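Local coordinates for flagellar protein FliL (Vibrio alginolyticus, PDB 6AHP), which probably assists the function of the bacterial flagellar motor as a stomatin-like protein with a periplasmic core, at residues Gly74-Glu77 and Leu78-Ala82. Numbering follows the deposited sequence.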
loop_
_atom_site.group_PDB
_atom_site.type_symbol
_atom_site.label_atom_id
_atom_site.label_comp_id
_atom_site.label_asym_id
_atom_site.label_seq_id
_atom_site.Cartn_x
_atom_site.Cartn_y
_atom_site.Cartn_z
ATOM N N GLY A 74 -6.205 17.476 -12.806
ATOM C CA GLY A 74 -6.019 16.098 -12.398
ATOM C C GLY A 74 -5.096 15.952 -11.209
ATOM O O GLY A 74 -5.258 15.031 -10.405
ATOM N N ARG A 75 -4.141 16.867 -11.057
ATOM C CA ARG A 75 -3.179 16.725 -9.973
ATOM C C ARG A 75 -3.796 17.098 -8.637
ATOM O O ARG A 75 -3.589 16.393 -7.648
ATOM C CB ARG A 75 -1.922 17.540 -10.264
ATOM C CG ARG A 75 -1.023 16.847 -11.276
ATOM C CD ARG A 75 0.258 17.602 -11.529
ATOM N NE ARG A 75 0.021 19.009 -11.839
ATOM C CZ ARG A 75 -0.049 19.513 -13.069
ATOM N NH1 ARG A 75 0.091 18.732 -14.138
ATOM N NH2 ARG A 75 -0.256 20.811 -13.228
ATOM N N VAL A 76 -4.580 18.177 -8.591
ATOM C CA VAL A 76 -5.392 18.443 -7.407
ATOM C C VAL A 76 -6.286 17.246 -7.111
ATOM O O VAL A 76 -6.415 16.807 -5.964
ATOM C CB VAL A 76 -6.227 19.726 -7.614
ATOM C CG1 VAL A 76 -7.154 19.965 -6.426
ATOM C CG2 VAL A 76 -5.320 20.921 -7.854
ATOM N N GLU A 77 -6.909 16.702 -8.155
ATOM C CA GLU A 77 -7.822 15.580 -7.993
ATOM C C GLU A 77 -7.097 14.360 -7.421
ATOM O O GLU A 77 -7.616 13.679 -6.535
ATOM C CB GLU A 77 -8.446 15.267 -9.346
ATOM C CG GLU A 77 -9.727 14.494 -9.274
ATOM C CD GLU A 77 -9.827 13.472 -10.391
ATOM O OE1 GLU A 77 -10.133 13.887 -11.531
ATOM O OE2 GLU A 77 -9.598 12.267 -10.127
ATOM N N LEU A 78 -5.882 14.095 -7.911
ATOM C CA LEU A 78 -5.053 13.017 -7.379
ATOM C C LEU A 78 -4.716 13.228 -5.901
ATOM O O LEU A 78 -4.794 12.292 -5.098
ATOM C CB LEU A 78 -3.775 12.894 -8.203
ATOM C CG LEU A 78 -3.089 11.529 -8.083
ATOM C CD1 LEU A 78 -3.993 10.392 -8.524
ATOM C CD2 LEU A 78 -1.760 11.517 -8.813
ATOM N N ARG A 79 -4.297 14.448 -5.539
ATOM C CA ARG A 79 -3.987 14.751 -4.146
ATOM C C ARG A 79 -5.197 14.509 -3.251
ATOM O O ARG A 79 -5.075 13.866 -2.202
ATOM C CB ARG A 79 -3.512 16.204 -4.005
ATOM C CG ARG A 79 -2.337 16.616 -4.896
ATOM C CD ARG A 79 -1.658 17.932 -4.437
ATOM N NE ARG A 79 -2.516 19.109 -4.599
ATOM C CZ ARG A 79 -3.296 19.614 -3.643
ATOM N NH1 ARG A 79 -4.050 20.687 -3.883
ATOM N NH2 ARG A 79 -3.329 19.044 -2.447
ATOM N N ASP A 80 -6.374 15.029 -3.645
ATOM C CA ASP A 80 -7.581 14.868 -2.830
ATOM C C ASP A 80 -7.990 13.409 -2.701
ATOM O O ASP A 80 -8.434 12.977 -1.628
ATOM C CB ASP A 80 -8.755 15.655 -3.418
ATOM C CG ASP A 80 -8.582 17.156 -3.285
ATOM O OD1 ASP A 80 -7.783 17.592 -2.424
ATOM O OD2 ASP A 80 -9.236 17.890 -4.067
ATOM N N ARG A 81 -7.940 12.661 -3.806
ATOM C CA ARG A 81 -8.206 11.223 -3.740
ATOM C C ARG A 81 -7.270 10.527 -2.758
ATOM O O ARG A 81 -7.704 9.684 -1.973
ATOM C CB ARG A 81 -8.048 10.587 -5.112
ATOM C CG ARG A 81 -9.279 10.702 -5.938
ATOM C CD ARG A 81 -10.354 9.749 -5.460
ATOM N NE ARG A 81 -11.285 9.534 -6.563
ATOM C CZ ARG A 81 -11.266 8.472 -7.362
ATOM N NH1 ARG A 81 -10.384 7.489 -7.165
ATOM N NH2 ARG A 81 -12.142 8.393 -8.355
ATOM N N ALA A 82 -5.967 10.810 -2.861
ATOM C CA ALA A 82 -4.983 10.257 -1.927
ATOM C C ALA A 82 -5.376 10.505 -0.469
ATOM O O ALA A 82 -5.395 9.570 0.337
ATOM C CB ALA A 82 -3.605 10.844 -2.216
#
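Arg-79 folds back along its helix over Arg-75 and Val-76, one turn earlier. Its CB rests on the carbonyl oxygens of both residues, at much the same distance from each. CG, set beside the backbone N (chi1 -54°), comes closer still, 3.0 Å from Arg-75 O, the same oxygen that accepts the backbone N-H of Arg-79; CD then draws off from it. A bend at chi3 (-68°) turns the chain toward Val-76, bringing NE to 4.1 Å from Val-76 CA. At the tip, NH1 reaches the isopropyl group, 4.1 Å from Val-76 CG1 and almost as near CG2, so the guanidinium meets Val-76 through van der Waals contact. Val-76 also runs alongside Asp-80, both side chains pointing the same way, with Val-76 CG1 3.8 Å from Asp-80 OD2. One methyl thus touches both an arginine nitrogen and a carboxylate oxygen. Farther round the helix, Arg-81 lays CB and CG against the carbonyl oxygen of Glu-77. The opposite charges of that pair do not meet: Glu-77 OE2 stays 4.8 Å from Arg-81 NE, so any attraction between them is probably modest. Beneath the side chains run regular alpha-helical i to i+4 bonds, from Leu-78 N to Gly-74 O (2.7 Å) through Arg-81 N to Glu-77 O (2.9 Å). Val-76, Glu-77, Asp-80 and Arg-81 form the exposed part of this early portion of helix 72-94, whereas Leu-78 and Ala-82 are buried. Leu-78 packs on Phe-107 of strand 101-109 and on Gln-68 and Leu-69 of helix 66-70, whose Leu-69 O also accepts a hydrogen bond from Arg-75 NH1. Ala-82 touches Val-102 and Phe-104, and Arg-79 also rests on Phe-104, seating the helix against an outermost strand of the chain's three-stranded antiparallel sheet.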